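Local structure of ectonucleotide pyrophosphatase/phosphodiesterase family member 5 (5VEO) at residues Ile55-Pro60 and Val77-Phe82; Leu69-His74 and Trp291-Asn296; Ser223-Thr228 and Gly323-Asp328. The protein probably hydrolyses phosphodiester bonds of nucleotides at a two-zinc active site, as a member of the ectonucleotide pyrophosphatase/phosphodiesterase family. The protein carries 1 engineered substitution. All blocks are in the same frame, centred on the assembly; numbering follows the deposited sequence.

Contact 1: Ile55-Pro60 and Val77-Phe82; sequences ITKAYP and VANDMF. Engineered in segment 55-60: Ala58 (natural residue Thr). With AMP (adenosine monophosphate), chain Q.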
loop_
_atom_site.group_PDB
_atom_site.type_symbol
_atom_site.label_atom_id
_atom_site.label_comp_id
_atom_site.label_asym_id
_atom_site.label_seq_id
_atom_site.Cartn_x
_atom_site.Cartn_y
_atom_site.Cartn_z
ATOM N N ILE A 55 -9.085 -2.186 1.378
ATOM C CA ILE A 55 -8.966 -2.329 -0.070
ATOM C C ILE A 55 -7.505 -2.262 -0.494
ATOM O O ILE A 55 -6.681 -1.611 0.138
ATOM C CB ILE A 55 -9.805 -1.253 -0.807
ATOM C CG1 ILE A 55 -9.238 0.155 -0.605
ATOM C CG2 ILE A 55 -11.254 -1.325 -0.367
ATOM C CD1 ILE A 55 -9.978 1.226 -1.380
ATOM N N THR A 56 -7.191 -2.919 -1.610
ATOM C CA THR A 56 -5.803 -3.136 -2.000
ATOM C C THR A 56 -5.292 -1.967 -2.851
ATOM O O THR A 56 -4.901 -2.113 -4.028
ATOM C CB THR A 56 -5.652 -4.491 -2.701
ATOM O OG1 THR A 56 -6.570 -4.608 -3.802
ATOM C CG2 THR A 56 -5.874 -5.650 -1.732
ATOM N N LYS A 57 -5.287 -0.787 -2.209
ATOM C CA LYS A 57 -4.789 0.475 -2.754
ATOM C C LYS A 57 -3.641 1.007 -1.896
ATOM O O LYS A 57 -3.366 0.516 -0.793
ATOM C CB LYS A 57 -5.920 1.521 -2.848
ATOM C CG LYS A 57 -7.127 1.088 -3.683
ATOM C CD LYS A 57 -7.069 1.628 -5.030
ATOM C CE LYS A 57 -8.311 1.480 -5.865
ATOM N NZ LYS A 57 -7.835 1.614 -7.298
ATOM N N ALA A 58 -2.974 2.056 -2.384
ATOM C CA ALA A 58 -1.749 2.554 -1.753
ATOM C C ALA A 58 -1.957 3.041 -0.322
ATOM O O ALA A 58 -1.173 2.701 0.571
ATOM C CB ALA A 58 -1.153 3.679 -2.595
ATOM N N TYR A 59 -2.935 3.907 -0.089
ATOM C CA TYR A 59 -2.896 4.587 1.198
ATOM C C TYR A 59 -3.295 3.634 2.325
ATOM O O TYR A 59 -2.616 3.607 3.362
ATOM C CB TYR A 59 -3.721 5.894 1.144
ATOM C CG TYR A 59 -2.755 6.994 0.774
ATOM C CD1 TYR A 59 -2.051 6.950 -0.420
ATOM C CD2 TYR A 59 -2.435 7.992 1.677
ATOM C CE1 TYR A 59 -1.080 7.903 -0.721
ATOM C CE2 TYR A 59 -1.491 8.949 1.380
ATOM C CZ TYR A 59 -0.818 8.906 0.179
ATOM O OH TYR A 59 0.149 9.854 -0.072
ATOM N N PRO A 60 -4.321 2.789 2.168
ATOM C CA PRO A 60 -4.573 1.804 3.234
ATOM C C PRO A 60 -3.391 0.871 3.458
ATOM O O PRO A 60 -3.053 0.556 4.605
ATOM C CB PRO A 60 -5.813 1.054 2.728
ATOM C CG PRO A 60 -6.463 1.963 1.804
ATOM C CD PRO A 60 -5.384 2.767 1.150
ATOM N N VAL A 77 -9.012 4.200 5.008
ATOM C CA VAL A 77 -9.747 3.084 4.410
ATOM C C VAL A 77 -9.704 3.090 2.887
ATOM O O VAL A 77 -10.033 2.070 2.272
ATOM C CB VAL A 77 -11.214 3.035 4.888
ATOM C CG1 VAL A 77 -11.284 3.026 6.412
ATOM C CG2 VAL A 77 -12.041 4.176 4.346
ATOM N N ALA A 78 -9.272 4.180 2.265
ATOM C CA ALA A 78 -9.221 4.288 0.816
ATOM C C ALA A 78 -8.337 5.475 0.457
ATOM O O ALA A 78 -7.977 6.284 1.316
ATOM C CB ALA A 78 -10.628 4.457 0.228
ATOM N N ASN A 79 -8.015 5.590 -0.840
ATOM C CA ASN A 79 -7.327 6.769 -1.350
ATOM C C ASN A 79 -8.259 7.959 -1.459
ATOM O O ASN A 79 -7.784 9.090 -1.537
ATOM C CB ASN A 79 -6.745 6.527 -2.736
ATOM C CG ASN A 79 -5.665 5.464 -2.758
ATOM O OD1 ASN A 79 -5.064 5.095 -1.736
ATOM N ND2 ASN A 79 -5.385 4.999 -3.952
ATOM N N ASP A 80 -9.562 7.705 -1.527
ATOM C CA ASP A 80 -10.597 8.732 -1.584
ATOM C C ASP A 80 -11.635 8.380 -0.540
ATOM O O ASP A 80 -12.210 7.288 -0.585
ATOM C CB ASP A 80 -11.232 8.813 -2.971
ATOM C CG ASP A 80 -10.277 9.359 -3.997
ATOM O OD1 ASP A 80 -9.589 8.555 -4.644
ATOM O OD2 ASP A 80 -10.191 10.591 -4.139
ATOM N N MET A 81 -11.849 9.289 0.406
ATOM C CA MET A 81 -12.705 9.037 1.554
ATOM C C MET A 81 -13.571 10.249 1.842
ATOM O O MET A 81 -13.250 11.382 1.472
ATOM C CB MET A 81 -11.909 8.765 2.826
ATOM C CG MET A 81 -11.037 7.554 2.799
ATOM S SD MET A 81 -10.180 7.370 4.372
ATOM C CE MET A 81 -8.764 8.437 4.148
ATOM N N PHE A 82 -14.644 9.994 2.575
ATOM C CA PHE A 82 -15.464 11.046 3.153
ATOM C C PHE A 82 -15.747 10.653 4.591
ATOM O O PHE A 82 -16.261 9.558 4.854
ATOM C CB PHE A 82 -16.767 11.244 2.384
ATOM C CG PHE A 82 -17.720 12.205 3.060
ATOM C CD1 PHE A 82 -17.371 13.534 3.228
ATOM C CD2 PHE A 82 -18.931 11.768 3.549
ATOM C CE1 PHE A 82 -18.244 14.432 3.859
ATOM C CE2 PHE A 82 -19.804 12.666 4.201
ATOM C CZ PHE A 82 -19.451 13.982 4.336
HETATM P P AMP Q . -2.308 3.578 -5.901
HETATM O O1P AMP Q . -3.439 3.299 -4.958
HETATM O O2P AMP Q . -2.768 3.543 -7.364
HETATM O O3P AMP Q . -1.108 2.658 -5.689
HETATM O "O5'" AMP Q . -1.771 5.061 -5.627
HETATM C "C5'" AMP Q . -0.419 5.387 -5.984
HETATM C "C4'" AMP Q . -0.248 6.796 -6.478
HETATM O "O4'" AMP Q . -0.304 7.674 -5.362
HETATM C "C3'" AMP Q . 1.117 7.048 -7.123
HETATM O "O3'" AMP Q . 0.988 7.173 -8.522
HETATM C "C2'" AMP Q . 1.602 8.369 -6.517
HETATM O "O2'" AMP Q . 1.998 9.340 -7.448
HETATM C "C1'" AMP Q . 0.415 8.834 -5.697
HETATM N N9 AMP Q . 0.797 9.506 -4.475
HETATM C C8 AMP Q . 1.454 8.989 -3.422
HETATM N N7 AMP Q . 1.599 9.937 -2.464
HETATM C C5 AMP Q . 1.005 11.062 -2.944
HETATM C C6 AMP Q . 0.775 12.439 -2.461
HETATM N N6 AMP Q . 1.222 12.806 -1.247
HETATM N N1 AMP Q . 0.115 13.298 -3.257
HETATM C C2 AMP Q . -0.348 12.958 -4.474
HETATM N N3 AMP Q . -0.190 11.727 -4.987
HETATM C C4 AMP Q . 0.484 10.774 -4.266
#
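Tyr59 and Asn79 share the hydrogen bond that crosses between the two segments. The backbone N of Tyr59, in the first turn of helix 58-67, donates to Asn79 OD1 at 2.9 Å, nearly straight at 158° and in the plane of the carbonyl. Asn79 holds CG beside its own N (chi1 -64°), which brings the amide up to the helix start, its plane almost perpendicular to the Tyr59 ring.

The other half of the amide serves the ligand: Asn79 ND2 donates to AMP O1P at 2.8 Å. The same phosphate oxygen takes a second bond, from Ala58 N to AMP O1P at 2.9 Å. With both ends of the amide engaged, its rotation is fixed. Farther out, Tyr59 presents its ring edge to the adenine, a close polar approach with Tyr59 OH 2.8 Å from AMP N7.

Van der Waals contact joins Ile55, Pro60 and the methylenes of Lys57 to the other segment. Ile55 CD1 lies 3.7 Å from Ala78 CB, while its CG1 rests against Val77 O. Pro60 lays CG on the peptide between Val77 and Ala78, 3.6 Å from Val77 C. The aliphatic part of Lys57 crosses Asn79 roughly at right angles before NZ leads away to the backbone O of His325.

Ala58 is engineered; the natural residue is threonine, and the enzyme carrying the alanine is inactive, consistent with the nucleophilic threonine of this family. Two N-H donors converging on one phosphate oxygen at a helix N-terminus, beside the zinc ions, would probably stabilise negative charge on the bound phosphate, and the bond from Tyr59 N is consistent with the helix start acting as a second shell that positions Asn79.

Contact 2: Leu69-His74 and Trp291-Asn296; sequences LFAENH and WHYKHN. With NAG (2-acetamido-2-deoxy-beta-D-glucopyranose), chain H.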
loop_
_atom_site.group_PDB
_atom_site.type_symbol
_atom_site.label_atom_id
_atom_site.label_comp_id
_atom_site.label_asym_id
_atom_site.label_seq_id
_atom_site.Cartn_x
_atom_site.Cartn_y
_atom_site.Cartn_z
ATOM N N LEU A 69 -2.028 -2.460 11.587
ATOM C CA LEU A 69 -3.471 -2.460 11.769
ATOM C C LEU A 69 -4.212 -2.677 10.458
ATOM O O LEU A 69 -3.769 -2.258 9.391
ATOM C CB LEU A 69 -3.937 -1.139 12.364
ATOM C CG LEU A 69 -3.509 -0.871 13.819
ATOM C CD1 LEU A 69 -3.754 0.586 14.167
ATOM C CD2 LEU A 69 -4.251 -1.789 14.747
ATOM N N PHE A 70 -5.375 -3.306 10.563
ATOM C CA PHE A 70 -6.329 -3.320 9.467
ATOM C C PHE A 70 -6.908 -1.928 9.255
ATOM O O PHE A 70 -6.845 -1.056 10.137
ATOM C CB PHE A 70 -7.452 -4.310 9.755
ATOM C CG PHE A 70 -7.004 -5.727 9.749
ATOM C CD1 PHE A 70 -6.546 -6.306 8.583
ATOM C CD2 PHE A 70 -7.032 -6.485 10.905
ATOM C CE1 PHE A 70 -6.137 -7.628 8.561
ATOM C CE2 PHE A 70 -6.627 -7.812 10.892
ATOM C CZ PHE A 70 -6.167 -8.377 9.725
ATOM N N ALA A 71 -7.463 -1.714 8.053
ATOM C CA ALA A 71 -7.909 -0.375 7.667
ATOM C C ALA A 71 -9.052 0.143 8.539
ATOM O O ALA A 71 -9.124 1.350 8.799
ATOM C CB ALA A 71 -8.319 -0.349 6.191
ATOM N N GLU A 72 -9.959 -0.725 8.998
ATOM C CA GLU A 72 -11.032 -0.215 9.838
ATOM C C GLU A 72 -10.499 0.359 11.146
ATOM O O GLU A 72 -11.172 1.200 11.753
ATOM C CB GLU A 72 -12.082 -1.303 10.115
ATOM C CG GLU A 72 -11.616 -2.420 11.056
ATOM C CD GLU A 72 -12.613 -3.565 11.180
ATOM O OE1 GLU A 72 -12.290 -4.549 11.883
ATOM O OE2 GLU A 72 -13.710 -3.491 10.588
ATOM N N ASN A 73 -9.311 -0.072 11.581
ATOM C CA ASN A 73 -8.680 0.420 12.796
ATOM C C ASN A 73 -7.788 1.630 12.550
ATOM O O ASN A 73 -7.839 2.580 13.333
ATOM C CB ASN A 73 -7.871 -0.693 13.450
ATOM C CG ASN A 73 -8.713 -1.916 13.731
ATOM O OD1 ASN A 73 -8.507 -2.971 13.151
ATOM N ND2 ASN A 73 -9.699 -1.760 14.587
ATOM N N HIS A 74 -6.954 1.643 11.502
ATOM C CA HIS A 74 -6.103 2.823 11.368
ATOM C C HIS A 74 -6.786 3.978 10.643
ATOM O O HIS A 74 -6.279 5.099 10.709
ATOM C CB HIS A 74 -4.752 2.480 10.731
ATOM C CG HIS A 74 -4.805 1.956 9.332
ATOM N ND1 HIS A 74 -5.466 2.597 8.303
ATOM C CD2 HIS A 74 -4.188 0.887 8.776
ATOM C CE1 HIS A 74 -5.269 1.932 7.179
ATOM N NE2 HIS A 74 -4.504 0.884 7.441
ATOM N N TRP A 291 -12.391 -9.022 5.621
ATOM C CA TRP A 291 -11.747 -7.814 5.110
ATOM C C TRP A 291 -11.429 -6.795 6.198
ATOM O O TRP A 291 -10.650 -5.872 5.939
ATOM C CB TRP A 291 -12.630 -7.150 4.054
ATOM C CG TRP A 291 -12.645 -7.837 2.738
ATOM C CD1 TRP A 291 -11.680 -8.668 2.224
ATOM C CD2 TRP A 291 -13.659 -7.740 1.730
ATOM N NE1 TRP A 291 -12.036 -9.090 0.972
ATOM C CE2 TRP A 291 -13.242 -8.533 0.639
ATOM C CE3 TRP A 291 -14.868 -7.054 1.639
ATOM C CZ2 TRP A 291 -14.013 -8.680 -0.519
ATOM C CZ3 TRP A 291 -15.632 -7.200 0.499
ATOM C CH2 TRP A 291 -15.193 -7.992 -0.574
ATOM N N HIS A 292 -12.004 -6.938 7.393
ATOM C CA HIS A 292 -11.709 -6.037 8.514
ATOM C C HIS A 292 -11.821 -4.595 8.055
ATOM O O HIS A 292 -10.905 -3.771 8.187
ATOM C CB HIS A 292 -10.343 -6.345 9.098
ATOM C CG HIS A 292 -10.199 -7.782 9.471
ATOM N ND1 HIS A 292 -10.997 -8.376 10.422
ATOM C CD2 HIS A 292 -9.413 -8.762 8.969
ATOM C CE1 HIS A 292 -10.688 -9.656 10.514
ATOM N NE2 HIS A 292 -9.725 -9.915 9.647
ATOM N N TYR A 293 -12.961 -4.307 7.452
ATOM C CA TYR A 293 -13.128 -3.055 6.758
ATOM C C TYR A 293 -14.271 -2.219 7.312
ATOM O O TYR A 293 -14.145 -0.998 7.328
ATOM C CB TYR A 293 -13.297 -3.335 5.248
ATOM C CG TYR A 293 -13.080 -2.138 4.381
ATOM C CD1 TYR A 293 -14.126 -1.565 3.680
ATOM C CD2 TYR A 293 -11.824 -1.561 4.281
ATOM C CE1 TYR A 293 -13.923 -0.460 2.885
ATOM C CE2 TYR A 293 -11.604 -0.453 3.486
ATOM C CZ TYR A 293 -12.671 0.114 2.813
ATOM O OH TYR A 293 -12.497 1.210 2.008
ATOM N N LYS A 294 -15.256 -2.825 7.950
ATOM C CA LYS A 294 -16.566 -2.211 8.161
ATOM C C LYS A 294 -16.695 -1.366 9.425
ATOM O O LYS A 294 -17.584 -0.513 9.474
ATOM C CB LYS A 294 -17.633 -3.316 8.159
ATOM C CG LYS A 294 -17.823 -4.035 9.458
ATOM C CD LYS A 294 -19.064 -4.933 9.391
ATOM C CE LYS A 294 -18.651 -6.291 9.008
ATOM N NZ LYS A 294 -19.795 -7.235 8.883
ATOM N N HIS A 295 -15.853 -1.561 10.440
ATOM C CA HIS A 295 -16.060 -0.902 11.732
ATOM C C HIS A 295 -15.379 0.465 11.766
ATOM O O HIS A 295 -14.473 0.723 12.554
ATOM C CB HIS A 295 -15.561 -1.792 12.865
ATOM C CG HIS A 295 -16.291 -3.091 12.973
ATOM N ND1 HIS A 295 -17.637 -3.167 13.260
ATOM C CD2 HIS A 295 -15.868 -4.369 12.819
ATOM C CE1 HIS A 295 -18.008 -4.434 13.297
ATOM N NE2 HIS A 295 -16.953 -5.185 13.033
ATOM N N ASN A 296 -15.844 1.350 10.890
ATOM C CA ASN A 296 -15.279 2.685 10.790
ATOM C C ASN A 296 -16.288 3.577 10.087
ATOM O O ASN A 296 -16.885 3.168 9.091
ATOM C CB ASN A 296 -13.954 2.675 10.021
ATOM C CG ASN A 296 -13.166 3.949 10.213
ATOM O OD1 ASN A 296 -13.513 5.000 9.660
ATOM N ND2 ASN A 296 -12.097 3.869 10.997
HETATM C C1 NAG H . -6.896 -5.206 15.424
HETATM C C2 NAG H . -8.108 -5.936 15.958
HETATM C C3 NAG H . -9.009 -4.963 16.700
HETATM C C4 NAG H . -8.227 -4.172 17.740
HETATM C C5 NAG H . -6.956 -3.574 17.143
HETATM C C6 NAG H . -6.048 -2.962 18.183
HETATM C C7 NAG H . -8.983 -7.919 14.809
HETATM C C8 NAG H . -9.829 -8.419 13.679
HETATM N N2 NAG H . -8.852 -6.594 14.897
HETATM O O3 NAG H . -10.046 -5.703 17.327
HETATM O O4 NAG H . -9.044 -3.117 18.232
HETATM O O5 NAG H . -6.198 -4.602 16.499
HETATM O O6 NAG H . -5.873 -3.840 19.287
HETATM O O7 NAG H . -8.450 -8.680 15.611
HETATM O O HOH W 1 -8.585 -3.689 6.207
HETATM O O HOH W 2 -13.003 -7.054 11.887
#
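Phe70 and His292 head a mixed aromatic and polar contact that joins the short helix 71-74 to the irregular loop between strands 279-283 and 302-306. The two rings lie obliquely, planes 31° apart, and His292 CD2 sits over the centre of the Phe70 ring, 3.4 Å from Phe70 CZ. His292 CB also makes a CH-pi contact with that face.

Glu72 carries the polar half. With CG between the backbone N and the carbonyl carbon (chi1 71°), the chain, extended beyond CG, runs along the loop, and Glu72 OE2 accepts from His295 N at 2.9 Å, approached on the anti side and 34° out of the carboxylate plane. Glu72 OE1 turns instead to a water, 2.6 Å away, which also bonds His292 ND1. The backbone of Glu72 is held too: its N donates to His292 O at 3.3 Å, and its O accepts from Asn296 ND2 at 2.9 Å, an amide shared with Glu105.

An N-acetylglucosamine of the protein's own glycans brings its methyl C8 to 3.5 Å from His292 ND1. Phe70 takes the N-cap position, and its O receives Asn73 N and His74 N, as at the start of a short helix, while His295, whose N meets the carboxylate, centres an inverse gamma turn.

Contact 3: Ser223-Thr228 and Gly323-Asp328; sequences SDHGMT and GNHGYD. With ZN (zinc ion), chain E; ZN (zinc ion), chain D; AMP (adenosine monophosphate), chain Q.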
loop_
_atom_site.group_PDB
_atom_site.type_symbol
_atom_site.label_atom_id
_atom_site.label_comp_id
_atom_site.label_asym_id
_atom_site.label_seq_id
_atom_site.Cartn_x
_atom_site.Cartn_y
_atom_site.Cartn_z
ATOM N N SER A 223 5.930 -3.943 -1.313
ATOM C CA SER A 223 5.004 -3.132 -2.085
ATOM C C SER A 223 3.664 -3.126 -1.363
ATOM O O SER A 223 3.473 -3.800 -0.339
ATOM C CB SER A 223 4.888 -3.670 -3.510
ATOM O OG SER A 223 4.146 -2.817 -4.347
ATOM N N ASP A 224 2.749 -2.332 -1.897
ATOM C CA ASP A 224 1.417 -2.193 -1.332
ATOM C C ASP A 224 0.408 -3.194 -1.890
ATOM O O ASP A 224 -0.546 -3.532 -1.193
ATOM C CB ASP A 224 0.897 -0.762 -1.520
ATOM C CG ASP A 224 1.011 -0.219 -2.944
ATOM O OD1 ASP A 224 1.698 -0.784 -3.837
ATOM O OD2 ASP A 224 0.373 0.854 -3.169
ATOM N N HIS A 225 0.594 -3.656 -3.120
ATOM C CA HIS A 225 -0.376 -4.521 -3.802
ATOM C C HIS A 225 0.179 -4.896 -5.167
ATOM O O HIS A 225 1.242 -4.397 -5.587
ATOM C CB HIS A 225 -1.722 -3.802 -4.000
ATOM C CG HIS A 225 -1.551 -2.520 -4.741
ATOM N ND1 HIS A 225 -1.266 -2.472 -6.092
ATOM C CD2 HIS A 225 -1.447 -1.247 -4.287
ATOM C CE1 HIS A 225 -1.007 -1.219 -6.435
ATOM N NE2 HIS A 225 -1.123 -0.458 -5.360
ATOM N N GLY A 226 -0.576 -5.719 -5.878
ATOM C CA GLY A 226 -0.276 -6.120 -7.232
ATOM C C GLY A 226 -1.105 -5.369 -8.255
ATOM O O GLY A 226 -1.328 -4.152 -8.149
ATOM N N MET A 227 -1.552 -6.091 -9.277
ATOM C CA MET A 227 -2.232 -5.461 -10.402
ATOM C C MET A 227 -2.928 -6.547 -11.211
ATOM O O MET A 227 -2.412 -7.659 -11.325
ATOM C CB MET A 227 -1.224 -4.701 -11.286
ATOM C CG MET A 227 -1.808 -3.783 -12.357
ATOM S SD MET A 227 -2.529 -2.241 -11.714
ATOM C CE MET A 227 -1.083 -1.406 -11.102
ATOM N N THR A 228 -4.093 -6.234 -11.756
ATOM C CA THR A 228 -4.804 -7.183 -12.607
ATOM C C THR A 228 -5.255 -6.489 -13.887
ATOM O O THR A 228 -5.419 -5.265 -13.944
ATOM C CB THR A 228 -5.987 -7.877 -11.880
ATOM O OG1 THR A 228 -6.362 -9.082 -12.575
ATOM C CG2 THR A 228 -7.198 -7.051 -11.856
ATOM N N GLY A 323 -4.819 -1.615 -16.377
ATOM C CA GLY A 323 -4.481 -2.310 -15.148
ATOM C C GLY A 323 -5.128 -1.627 -13.958
ATOM O O GLY A 323 -5.177 -0.389 -13.885
ATOM N N ASN A 324 -5.590 -2.426 -13.005
ATOM C CA ASN A 324 -6.019 -1.823 -11.757
ATOM C C ASN A 324 -5.891 -2.803 -10.596
ATOM O O ASN A 324 -5.564 -3.990 -10.753
ATOM C CB ASN A 324 -7.450 -1.280 -11.863
ATOM C CG ASN A 324 -7.713 -0.109 -10.905
ATOM O OD1 ASN A 324 -6.810 0.416 -10.243
ATOM N ND2 ASN A 324 -8.976 0.270 -10.801
ATOM N N HIS A 325 -6.144 -2.263 -9.412
ATOM C CA HIS A 325 -6.045 -2.974 -8.150
ATOM C C HIS A 325 -7.047 -2.327 -7.202
ATOM O O HIS A 325 -7.693 -1.333 -7.539
ATOM C CB HIS A 325 -4.605 -2.914 -7.621
ATOM C CG HIS A 325 -4.095 -1.515 -7.498
ATOM N ND1 HIS A 325 -4.269 -0.765 -6.357
ATOM C CD2 HIS A 325 -3.526 -0.689 -8.409
ATOM C CE1 HIS A 325 -3.769 0.447 -6.550
ATOM N NE2 HIS A 325 -3.331 0.523 -7.794
ATOM N N GLY A 326 -7.152 -2.878 -6.005
ATOM C CA GLY A 326 -8.198 -2.516 -5.069
ATOM C C GLY A 326 -9.134 -3.653 -4.751
ATOM O O GLY A 326 -9.866 -3.581 -3.751
ATOM N N TYR A 327 -9.079 -4.718 -5.550
ATOM C CA TYR A 327 -9.907 -5.902 -5.411
ATOM C C TYR A 327 -9.612 -6.669 -4.115
ATOM O O TYR A 327 -8.629 -6.431 -3.408
ATOM C CB TYR A 327 -9.679 -6.826 -6.606
ATOM C CG TYR A 327 -9.912 -6.156 -7.942
ATOM C CD1 TYR A 327 -11.188 -6.071 -8.478
ATOM C CD2 TYR A 327 -8.872 -5.586 -8.650
ATOM C CE1 TYR A 327 -11.415 -5.450 -9.698
ATOM C CE2 TYR A 327 -9.089 -4.962 -9.863
ATOM C CZ TYR A 327 -10.355 -4.895 -10.385
ATOM O OH TYR A 327 -10.563 -4.265 -11.586
ATOM N N ASP A 328 -10.512 -7.613 -3.824
ATOM C CA ASP A 328 -10.382 -8.588 -2.748
ATOM C C ASP A 328 -8.921 -8.948 -2.468
ATOM O O ASP A 328 -8.198 -9.397 -3.374
ATOM C CB ASP A 328 -11.182 -9.828 -3.155
ATOM C CG ASP A 328 -11.383 -10.827 -2.041
ATOM O OD1 ASP A 328 -10.681 -10.796 -1.024
ATOM O OD2 ASP A 328 -12.268 -11.683 -2.232
HETATM ZN ZN ZN E . -0.058 1.280 -5.073
HETATM ZN ZN ZN D . -2.202 2.081 -8.530
HETATM P P AMP Q . -2.308 3.578 -5.901
HETATM O O1P AMP Q . -3.439 3.299 -4.958
HETATM O O2P AMP Q . -2.768 3.543 -7.364
HETATM O O3P AMP Q . -1.108 2.658 -5.689
HETATM O "O5'" AMP Q . -1.771 5.061 -5.627
HETATM C "C5'" AMP Q . -0.419 5.387 -5.984
HETATM C "C4'" AMP Q . -0.248 6.796 -6.478
HETATM O "O4'" AMP Q . -0.304 7.674 -5.362
HETATM C "C3'" AMP Q . 1.117 7.048 -7.123
HETATM O "O3'" AMP Q . 0.988 7.173 -8.522
HETATM C "C2'" AMP Q . 1.602 8.369 -6.517
HETATM O "O2'" AMP Q . 1.998 9.340 -7.448
HETATM C "C1'" AMP Q . 0.415 8.834 -5.697
HETATM N N9 AMP Q . 0.797 9.506 -4.475
HETATM C C8 AMP Q . 1.454 8.989 -3.422
HETATM N N7 AMP Q . 1.599 9.937 -2.464
HETATM C C5 AMP Q . 1.005 11.062 -2.944
HETATM C C6 AMP Q . 0.775 12.439 -2.461
HETATM N N6 AMP Q . 1.222 12.806 -1.247
HETATM N N1 AMP Q . 0.115 13.298 -3.257
HETATM C C2 AMP Q . -0.348 12.958 -4.474
HETATM N N3 AMP Q . -0.190 11.727 -4.987
HETATM C C4 AMP Q . 0.484 10.774 -4.266
#
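Thr228 N donates to Asn324 O at 2.9 Å, and Thr228 O accepts in return from Asn324 N at 3.0 Å, with a C-H...O contact from Gly323 CA beside it. The two bonds make Thr228 and Asn324 an antiparallel hydrogen-bonded pair.

Toward the active site the strands give way to two histidines stacked face to face, His225 on His325, with ring centroids 3.4 Å apart and planes at 12°. Each ring turns its NE2 to a different zinc ion. His225 NE2 binds one at 2.1 Å, together with Asp224 OD2, AMP O3P and Asp22; His325 NE2 binds the other at 2.1 Å, with AMP O2P, Asp177 and His181. Through O3P and O2P one phosphate thus bridges both metals. The far nitrogens fix the rings' rotation: His225 ND1 donates to Gly226 O at 2.7 Å, in its own ring plane, and His325 ND1 to Thr56 O.

Met227 packs at the edge of the His325 ring. Bends at chi2 (74°) and chi3 (67°) fold its chain back, putting Met227 SD 3.3 Å from Asn324 N and at that ring edge, with CE against His325 CD2. Replacement by an alanine is likely to open a gap beside His325 and leave that ring less firmly confined at its edge.

Segment 223-228 leaves strand 218-222 of the large mixed sheet and ends in the two-stranded sheet of 228-229 and 323-324; helix 177-183 packs on His225, Met227 and Asn324, and helix 58-67 meets Asp224.

Overall arrangement
The centres of the three contacts form a bent triangle: about 11 Å from contact 1 to contact 2, about 12 Å from 1 to 3, and about 18 Å from 2 to 3. Contact 1 touches both others, through Val77 and through Thr56, and contacts 2 and 3 meet where Trp291 NE1 probably bonds Asp328 OD1. Along the chain, helix 58-67, helix 71-74 and strand 80-83 follow one another; contact 1 closes before contact 3 opens, and contact 2 crosses both. Contact 2 lies farther from the chain centre, about 14 Å against about 9 Å, next to a glycan. Contacts 1 and 3 share AMP, illustrating how residues distant in sequence complete one two-metal site.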